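Local coordinates for protein iron dependent repressor (Sulfolobus solfataricus, PDB 2X4H) that probably acts as a metal-responsive, DNA-binding transcription repressor of the DtxR/MntR family, binding zinc in the crystal and assembling with further copies of itself, at residues N10-I22 / S47-V61. Residues are numbered along the deposited sequence; the frame is centred on the assembly and turned at random.
Sequences NLSRREFSYLLTI and SVFEEVSHLEEKGLV. With ZN (zinc ion), chain K; ZN (zinc ion), chain L.
Glu15 faces Leu55 where helix 13-22 crosses helix 47-57 almost perpendicularly, at -94° with the axes 11.4 Å apart; Ser12 and Glu15 start the first helix as a capping box, and a Schellman motif at Gly59 closes the second. The Tyr18 ring lies against the second helix: Glu51 CG sits over one face in a CH-pi contact, 3.8 Å from the centroid, while Val52 CG2 meets the edge. Leu55 forks between neighbours, CD1 against Tyr18 CB and CD2 3.6 Å from Glu15 CG. Beyond it, Val61 CG1 touches both Leu19 CD2 and Ile22 CD1. CG of Glu15 stands anti to its carbonyl carbon (chi1 -78°) and the chain runs on extended, carrying the carboxylate to zinc and Lys58 together. Lys58 NZ meets Glu15 OE1 on the syn side at 2.7 Å, a salt bridge, and also bonds to Asn10 O from above the carbonyl plane; Ser12 N takes the anti side of OE1. A methionine in place of Lys58 would probably leave the Glu15 carboxylate less firmly oriented and Asn10 O without this donor. Glu15 OE2 (2.1 Å) and Glu51 OE2 (1.8 Å) bind one zinc, whose site Glu50 and His54 of the second subunit complete. This is the helix packing of a winged helix-turn-helix domain, here bearing an intersubunit zinc site.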
ATOM      1  N   ASN C  10     -12.146  -3.988  -0.817  1.00 75.51           N
ATOM      2  CA  ASN C  10     -10.743  -3.526  -0.761  1.00 72.55           C
ATOM      3  C   ASN C  10     -10.471  -2.583   0.406  1.00 66.39           C
ATOM      4  O   ASN C  10     -10.037  -1.444   0.227  1.00 66.24           O
ATOM      5  CB  ASN C  10     -10.352  -2.869  -2.087  1.00 77.20           C
ATOM      6  CG  ASN C  10      -8.844  -2.811  -2.287  1.00 78.56           C
ATOM      7  OD1 ASN C  10      -8.160  -3.840  -2.261  1.00 81.71           O
ATOM      8  ND2 ASN C  10      -8.320  -1.612  -2.500  1.00 78.53           N
ATOM      9  N   LEU C  11     -10.783  -3.058   1.601  1.00 62.32           N
ATOM     10  CA  LEU C  11     -10.537  -2.334   2.841  1.00 57.74           C
ATOM     11  C   LEU C  11     -10.414  -3.409   3.884  1.00 56.02           C
ATOM     12  O   LEU C  11     -11.351  -4.167   4.100  1.00 57.59           O
ATOM     13  CB  LEU C  11     -11.679  -1.392   3.222  1.00 57.26           C
ATOM     14  CG  LEU C  11     -11.497  -0.641   4.561  1.00 53.89           C
ATOM     15  CD1 LEU C  11     -10.428   0.461   4.459  1.00 51.77           C
ATOM     16  CD2 LEU C  11     -12.806  -0.036   5.075  1.00 53.95           C
ATOM     17  N   SER C  12      -9.267  -3.497   4.535  1.00 53.82           N
ATOM     18  CA  SER C  12      -9.084  -4.583   5.472  1.00 53.28           C
ATOM     19  C   SER C  12      -9.675  -4.174   6.812  1.00 51.57           C
ATOM     20  O   SER C  12     -10.008  -3.014   7.070  1.00 50.11           O
ATOM     21  CB  SER C  12      -7.593  -4.979   5.609  1.00 53.03           C
ATOM     22  OG  SER C  12      -6.913  -4.103   6.494  1.00 49.86           O
ATOM     23  N   ARG C  13      -9.775  -5.166   7.662  1.00 52.41           N
ATOM     24  CA  ARG C  13     -10.239  -4.993   9.014  1.00 52.80           C
ATOM     25  C   ARG C  13      -9.288  -4.106   9.833  1.00 51.18           C
ATOM     26  O   ARG C  13      -9.735  -3.267  10.611  1.00 51.35           O
ATOM     27  CB  ARG C  13     -10.377  -6.391   9.604  1.00 55.51           C
ATOM     28  CG  ARG C  13     -10.626  -6.480  11.076  1.00 58.32           C
ATOM     29  CD  ARG C  13     -12.039  -6.238  11.432  1.00 59.61           C
ATOM     30  NE  ARG C  13     -12.977  -7.084  10.701  1.00 61.79           N
ATOM     31  CZ  ARG C  13     -14.282  -6.883  10.762  1.00 61.77           C
ATOM     32  NH1 ARG C  13     -14.755  -5.900  11.507  1.00 61.48           N
ATOM     33  NH2 ARG C  13     -15.101  -7.632  10.070  1.00 65.17           N
ATOM     34  N   ARG C  14      -7.982  -4.270   9.645  1.00 50.44           N
ATOM     35  CA  ARG C  14      -7.017  -3.427  10.334  1.00 50.06           C
ATOM     36  C   ARG C  14      -7.102  -1.980   9.865  1.00 47.60           C
ATOM     37  O   ARG C  14      -7.006  -1.068  10.674  1.00 47.37           O
ATOM     38  CB  ARG C  14      -5.600  -3.936  10.105  1.00 51.56           C
ATOM     39  CG  ARG C  14      -5.318  -5.207  10.852  1.00 56.99           C
ATOM     40  CD  ARG C  14      -4.206  -6.006  10.162  1.00 62.26           C
ATOM     41  NE  ARG C  14      -3.873  -7.208  10.905  1.00 67.72           N
ATOM     42  CZ  ARG C  14      -4.598  -8.328  10.888  1.00 72.31           C
ATOM     43  NH1 ARG C  14      -5.693  -8.424  10.148  1.00 72.01           N
ATOM     44  NH2 ARG C  14      -4.217  -9.370  11.612  1.00 76.10           N
ATOM     45  N   GLU C  15      -7.281  -1.790   8.560  1.00 46.10           N
ATOM     46  CA  GLU C  15      -7.498  -0.467   7.988  1.00 45.14           C
ATOM     47  C   GLU C  15      -8.735   0.189   8.559  1.00 45.58           C
ATOM     48  O   GLU C  15      -8.727   1.384   8.908  1.00 46.27           O
ATOM     49  CB  GLU C  15      -7.600  -0.554   6.465  1.00 46.41           C
ATOM     50  CG  GLU C  15      -6.248  -0.705   5.743  1.00 45.20           C
ATOM     51  CD  GLU C  15      -6.385  -1.059   4.274  1.00 48.17           C
ATOM     52  OE1 GLU C  15      -7.462  -1.491   3.858  1.00 54.44           O
ATOM     53  OE2 GLU C  15      -5.416  -0.922   3.500  1.00 54.33           O
ATOM     54  N   PHE C  16      -9.801  -0.601   8.681  1.00 45.80           N
ATOM     55  CA  PHE C  16     -11.002  -0.158   9.335  1.00 46.73           C
ATOM     56  C   PHE C  16     -10.730   0.468  10.708  1.00 46.77           C
ATOM     57  O   PHE C  16     -11.222   1.554  10.994  1.00 47.60           O
ATOM     58  CB  PHE C  16     -11.957  -1.339   9.478  1.00 48.18           C
ATOM     59  CG  PHE C  16     -13.303  -0.979   9.982  1.00 50.57           C
ATOM     60  CD1 PHE C  16     -14.112  -0.111   9.271  1.00 52.05           C
ATOM     61  CD2 PHE C  16     -13.805  -1.568  11.137  1.00 53.94           C
ATOM     62  CE1 PHE C  16     -15.384   0.189   9.714  1.00 54.92           C
ATOM     63  CE2 PHE C  16     -15.077  -1.266  11.582  1.00 57.91           C
ATOM     64  CZ  PHE C  16     -15.861  -0.378  10.874  1.00 57.57           C
ATOM     65  N   SER C  17      -9.975  -0.231  11.554  1.00 46.75           N
ATOM     66  CA  SER C  17      -9.571   0.297  12.872  1.00 48.44           C
ATOM     67  C   SER C  17      -8.828   1.632  12.793  1.00 47.99           C
ATOM     68  O   SER C  17      -9.073   2.535  13.590  1.00 49.65           O
ATOM     69  CB  SER C  17      -8.698  -0.720  13.609  1.00 49.23           C
ATOM     70  OG  SER C  17      -9.508  -1.753  14.118  1.00 52.70           O
ATOM     71  N   TYR C  18      -7.902   1.738  11.837  1.00 56.38           N
ATOM     72  CA  TYR C  18      -7.191   2.993  11.611  1.00 54.99           C
ATOM     73  C   TYR C  18      -8.181   4.095  11.335  1.00 54.25           C
ATOM     74  O   TYR C  18      -8.121   5.144  11.955  1.00 54.21           O
ATOM     75  CB  TYR C  18      -6.239   2.892  10.414  1.00 54.24           C
ATOM     76  CG  TYR C  18      -4.839   2.453  10.733  1.00 54.57           C
ATOM     77  CD1 TYR C  18      -4.562   1.136  11.101  1.00 55.58           C
ATOM     78  CD2 TYR C  18      -3.770   3.341  10.610  1.00 55.00           C
ATOM     79  CE1 TYR C  18      -3.260   0.719  11.384  1.00 56.82           C
ATOM     80  CE2 TYR C  18      -2.469   2.934  10.879  1.00 56.95           C
ATOM     81  CZ  TYR C  18      -2.217   1.626  11.261  1.00 57.80           C
ATOM     82  OH  TYR C  18      -0.922   1.240  11.526  1.00 61.32           O
ATOM     83  N   LEU C  19      -9.092   3.850  10.397  1.00 54.31           N
ATOM     84  CA  LEU C  19     -10.023   4.880   9.950  1.00 55.05           C
ATOM     85  C   LEU C  19     -10.999   5.299  11.025  1.00 56.95           C
ATOM     86  O   LEU C  19     -11.403   6.460  11.060  1.00 57.47           O
ATOM     87  CB  LEU C  19     -10.814   4.449   8.715  1.00 55.39           C
ATOM     88  CG  LEU C  19     -10.033   4.134   7.439  1.00 55.08           C
ATOM     89  CD1 LEU C  19     -11.009   3.916   6.303  1.00 55.29           C
ATOM     90  CD2 LEU C  19      -9.011   5.226   7.086  1.00 52.61           C
ATOM     91  N   LEU C  20     -11.398   4.372  11.888  1.00 58.64           N
ATOM     92  CA  LEU C  20     -12.291   4.723  12.996  1.00 60.97           C
ATOM     93  C   LEU C  20     -11.528   5.549  14.024  1.00 60.82           C
ATOM     94  O   LEU C  20     -12.106   6.419  14.664  1.00 61.83           O
ATOM     95  CB  LEU C  20     -12.892   3.478  13.657  1.00 63.25           C
ATOM     96  CG  LEU C  20     -14.005   2.785  12.867  1.00 65.52           C
ATOM     97  CD1 LEU C  20     -14.171   1.326  13.289  1.00 68.07           C
ATOM     98  CD2 LEU C  20     -15.317   3.558  13.016  1.00 67.31           C
ATOM     99  N   THR C  21     -10.231   5.282  14.179  1.00 59.82           N
ATOM    100  CA  THR C  21      -9.416   6.058  15.109  1.00 60.36           C
ATOM    101  C   THR C  21      -9.142   7.464  14.579  1.00 59.25           C
ATOM    102  O   THR C  21      -9.186   8.423  15.329  1.00 59.82           O
ATOM    103  CB  THR C  21      -8.083   5.397  15.384  1.00 60.43           C
ATOM    104  OG1 THR C  21      -8.298   4.083  15.903  1.00 62.30           O
ATOM    105  CG2 THR C  21      -7.318   6.209  16.390  1.00 62.15           C
ATOM    106  N   ILE C  22      -8.848   7.568  13.290  1.00 58.26           N
ATOM    107  CA  ILE C  22      -8.685   8.860  12.630  1.00 57.82           C
ATOM    108  C   ILE C  22     -10.002   9.668  12.692  1.00 59.23           C
ATOM    109  O   ILE C  22      -9.992  10.862  13.005  1.00 59.06           O
ATOM    110  CB  ILE C  22      -8.207   8.673  11.154  1.00 56.88           C
ATOM    111  CG1 ILE C  22      -6.785   8.127  11.122  1.00 55.57           C
ATOM    112  CG2 ILE C  22      -8.300   9.989  10.350  1.00 57.58           C
ATOM    113  CD1 ILE C  22      -6.369   7.583   9.765  1.00 53.72           C
ATOM    114  N   SER C  47       5.088   2.063  11.907  1.00 49.57           N
ATOM    115  CA  SER C  47       3.995   1.265  11.319  1.00 48.65           C
ATOM    116  C   SER C  47       2.795   2.137  10.947  1.00 47.23           C
ATOM    117  O   SER C  47       2.226   1.979   9.866  1.00 47.13           O
ATOM    118  CB  SER C  47       3.549   0.157  12.266  1.00 49.58           C
ATOM    119  OG  SER C  47       4.641  -0.648  12.677  1.00 50.85           O
ATOM    120  N   VAL C  48       2.428   3.080  11.813  1.00 46.63           N
ATOM    121  CA  VAL C  48       1.334   3.981  11.489  1.00 46.33           C
ATOM    122  C   VAL C  48       1.682   4.879  10.309  1.00 46.35           C
ATOM    123  O   VAL C  48       0.865   5.052   9.421  1.00 46.78           O
ATOM    124  CB  VAL C  48       0.891   4.840  12.698  1.00 47.56           C
ATOM    125  CG1 VAL C  48      -0.172   5.866  12.283  1.00 47.34           C
ATOM    126  CG2 VAL C  48       0.351   3.949  13.803  1.00 47.79           C
ATOM    127  N   PHE C  49       2.893   5.432  10.279  1.00 46.81           N
ATOM    128  CA  PHE C  49       3.327   6.257   9.140  1.00 47.39           C
ATOM    129  C   PHE C  49       3.281   5.467   7.834  1.00 46.81           C
ATOM    130  O   PHE C  49       2.805   5.963   6.816  1.00 46.96           O
ATOM    131  CB  PHE C  49       4.753   6.794   9.348  1.00 48.88           C
ATOM    132  CG  PHE C  49       5.147   7.870   8.361  1.00 51.55           C
ATOM    133  CD1 PHE C  49       5.246   9.200   8.765  1.00 52.92           C
ATOM    134  CD2 PHE C  49       5.408   7.553   7.025  1.00 52.14           C
ATOM    135  CE1 PHE C  49       5.603  10.190   7.866  1.00 55.76           C
ATOM    136  CE2 PHE C  49       5.767   8.538   6.116  1.00 55.33           C
ATOM    137  CZ  PHE C  49       5.873   9.868   6.541  1.00 57.10           C
ATOM    138  N   GLU C  50       3.793   4.246   7.863  1.00 46.55           N
ATOM    139  CA  GLU C  50       3.810   3.400   6.677  1.00 47.35           C
ATOM    140  C   GLU C  50       2.381   3.110   6.240  1.00 46.49           C
ATOM    141  O   GLU C  50       2.043   3.294   5.072  1.00 47.08           O
ATOM    142  CB  GLU C  50       4.578   2.099   6.962  1.00 48.15           C
ATOM    143  CG  GLU C  50       4.595   1.061   5.848  1.00 49.64           C
ATOM    144  CD  GLU C  50       5.361   1.457   4.594  1.00 49.95           C
ATOM    145  OE1 GLU C  50       4.989   0.932   3.532  1.00 49.59           O
ATOM    146  OE2 GLU C  50       6.313   2.248   4.653  1.00 49.59           O
ATOM    147  N   GLU C  51       1.535   2.689   7.177  1.00 46.20           N
ATOM    148  CA  GLU C  51       0.159   2.317   6.816  1.00 45.75           C
ATOM    149  C   GLU C  51      -0.588   3.541   6.329  1.00 45.76           C
ATOM    150  O   GLU C  51      -1.255   3.493   5.296  1.00 46.17           O
ATOM    151  CB  GLU C  51      -0.577   1.615   7.963  1.00 45.91           C
ATOM    152  CG  GLU C  51      -2.024   1.116   7.618  1.00 46.45           C
ATOM    153  CD  GLU C  51      -2.054   0.107   6.484  1.00 47.42           C
ATOM    154  OE1 GLU C  51      -0.992  -0.346   6.056  1.00 52.15           O
ATOM    155  OE2 GLU C  51      -3.130  -0.260   5.987  1.00 45.63           O
ATOM    156  N   VAL C  52      -0.438   4.662   7.023  1.00 46.11           N
ATOM    157  CA  VAL C  52      -1.079   5.893   6.560  1.00 46.45           C
ATOM    158  C   VAL C  52      -0.743   6.230   5.097  1.00 46.46           C
ATOM    159  O   VAL C  52      -1.618   6.664   4.362  1.00 47.51           O
ATOM    160  CB  VAL C  52      -0.846   7.072   7.514  1.00 47.45           C
ATOM    161  CG1 VAL C  52      -1.241   8.390   6.855  1.00 49.13           C
ATOM    162  CG2 VAL C  52      -1.672   6.876   8.793  1.00 47.89           C
ATOM    163  N   SER C  53       0.475   5.972   4.635  1.00 46.29           N
ATOM    164  CA  SER C  53       0.816   6.326   3.246  1.00 47.77           C
ATOM    165  C   SER C  53       0.138   5.404   2.243  1.00 47.11           C
ATOM    166  O   SER C  53      -0.273   5.841   1.174  1.00 48.28           O
ATOM    167  CB  SER C  53       2.352   6.425   3.010  1.00 48.93           C
ATOM    168  OG  SER C  53       2.983   5.186   3.188  1.00 50.21           O
ATOM    169  N   HIS C  54      -0.047   4.144   2.616  1.00 46.22           N
ATOM    170  CA  HIS C  54      -0.913   3.246   1.844  1.00 45.99           C
ATOM    171  C   HIS C  54      -2.391   3.632   1.816  1.00 45.84           C
ATOM    172  O   HIS C  54      -3.050   3.477   0.785  1.00 45.21           O
ATOM    173  CB  HIS C  54      -0.746   1.805   2.319  1.00 46.19           C
ATOM    174  CG  HIS C  54       0.583   1.221   1.946  1.00 46.04           C
ATOM    175  ND1 HIS C  54       1.013   1.161   0.640  1.00 47.90           N
ATOM    176  CD2 HIS C  54       1.571   0.683   2.694  1.00 44.79           C
ATOM    177  CE1 HIS C  54       2.211   0.607   0.595  1.00 51.39           C
ATOM    178  NE2 HIS C  54       2.577   0.314   1.830  1.00 50.40           N
ATOM    179  N   LEU C  55      -2.904   4.129   2.939  1.00 46.10           N
ATOM    180  CA  LEU C  55      -4.290   4.606   3.007  1.00 47.32           C
ATOM    181  C   LEU C  55      -4.473   5.878   2.174  1.00 49.23           C
ATOM    182  O   LEU C  55      -5.531   6.082   1.581  1.00 50.68           O
ATOM    183  CB  LEU C  55      -4.727   4.857   4.458  1.00 47.58           C
ATOM    184  CG  LEU C  55      -4.922   3.670   5.408  1.00 46.57           C
ATOM    185  CD1 LEU C  55      -5.044   4.153   6.852  1.00 45.90           C
ATOM    186  CD2 LEU C  55      -6.140   2.860   5.022  1.00 45.87           C
ATOM    187  N   GLU C  56      -3.440   6.728   2.134  1.00 50.70           N
ATOM    188  CA  GLU C  56      -3.442   7.910   1.261  1.00 53.14           C
ATOM    189  C   GLU C  56      -3.427   7.472  -0.215  1.00 53.22           C
ATOM    190  O   GLU C  56      -4.142   8.034  -1.030  1.00 55.48           O
ATOM    191  CB  GLU C  56      -2.284   8.868   1.614  1.00 54.17           C
ATOM    192  CG  GLU C  56      -2.322  10.190   0.864  1.00 58.88           C
ATOM    193  CD  GLU C  56      -1.483  11.303   1.514  1.00 63.54           C
ATOM    194  OE1 GLU C  56      -0.524  11.003   2.258  1.00 63.72           O
ATOM    195  OE2 GLU C  56      -1.793  12.492   1.266  1.00 67.49           O
ATOM    196  N   GLU C  57      -2.655   6.443  -0.549  1.00 57.82           N
ATOM    197  CA  GLU C  57      -2.645   5.877  -1.918  1.00 58.53           C
ATOM    198  C   GLU C  57      -3.999   5.356  -2.377  1.00 57.66           C
ATOM    199  O   GLU C  57      -4.326   5.425  -3.553  1.00 58.46           O
ATOM    200  CB  GLU C  57      -1.650   4.715  -2.018  1.00 58.89           C
ATOM    201  CG  GLU C  57      -0.209   5.123  -2.036  1.00 61.56           C
ATOM    202  CD  GLU C  57       0.745   3.935  -2.070  1.00 63.61           C
ATOM    203  OE1 GLU C  57       1.966   4.166  -1.943  1.00 65.96           O
ATOM    204  OE2 GLU C  57       0.279   2.783  -2.225  1.00 64.01           O
ATOM    205  N   LYS C  58      -4.761   4.791  -1.445  1.00 56.44           N
ATOM    206  CA  LYS C  58      -6.136   4.315  -1.719  1.00 56.11           C
ATOM    207  C   LYS C  58      -7.171   5.433  -1.724  1.00 56.09           C
ATOM    208  O   LYS C  58      -8.332   5.185  -2.008  1.00 56.60           O
ATOM    209  CB  LYS C  58      -6.563   3.241  -0.702  1.00 55.25           C
ATOM    210  CG  LYS C  58      -5.823   1.924  -0.874  1.00 55.55           C
ATOM    211  CD  LYS C  58      -5.895   1.014   0.362  1.00 55.50           C
ATOM    212  CE  LYS C  58      -7.193   0.197   0.403  1.00 55.90           C
ATOM    213  NZ  LYS C  58      -7.078  -1.068   1.199  1.00 53.93           N
ATOM    214  N   GLY C  59      -6.751   6.649  -1.390  1.00 55.61           N
ATOM    215  CA  GLY C  59      -7.624   7.817  -1.407  1.00 56.19           C
ATOM    216  C   GLY C  59      -8.615   7.852  -0.254  1.00 55.62           C
ATOM    217  O   GLY C  59      -9.631   8.536  -0.335  1.00 57.00           O
ATOM    218  N   LEU C  60      -8.310   7.128   0.821  1.00 54.07           N
ATOM    219  CA  LEU C  60      -9.182   7.042   2.001  1.00 54.19           C
ATOM    220  C   LEU C  60      -8.778   8.043   3.077  1.00 54.74           C
ATOM    221  O   LEU C  60      -9.605   8.429   3.902  1.00 55.43           O
ATOM    222  CB  LEU C  60      -9.160   5.629   2.578  1.00 52.94           C
ATOM    223  CG  LEU C  60      -9.498   4.505   1.584  1.00 52.78           C
ATOM    224  CD1 LEU C  60      -9.051   3.153   2.125  1.00 51.61           C
ATOM    225  CD2 LEU C  60     -10.993   4.482   1.270  1.00 53.08           C
ATOM    226  N   VAL C  61      -7.506   8.452   3.077  1.00 54.86           N
ATOM    227  CA  VAL C  61      -7.046   9.548   3.933  1.00 55.82           C
ATOM    228  C   VAL C  61      -6.214  10.591   3.183  1.00 56.92           C
ATOM    229  O   VAL C  61      -5.728  10.362   2.067  1.00 56.60           O
ATOM    230  CB  VAL C  61      -6.236   9.056   5.152  1.00 55.58           C
ATOM    231  CG1 VAL C  61      -7.045   8.052   5.956  1.00 54.81           C
ATOM    232  CG2 VAL C  61      -4.913   8.481   4.722  1.00 53.63           C
TER
HETATM  233 ZN    ZN K1141      -3.563  -1.158   4.541  1.00 50.28          ZN
HETATM  234 ZN    ZN L1142       4.260  -0.398   2.555  1.00 46.14          ZN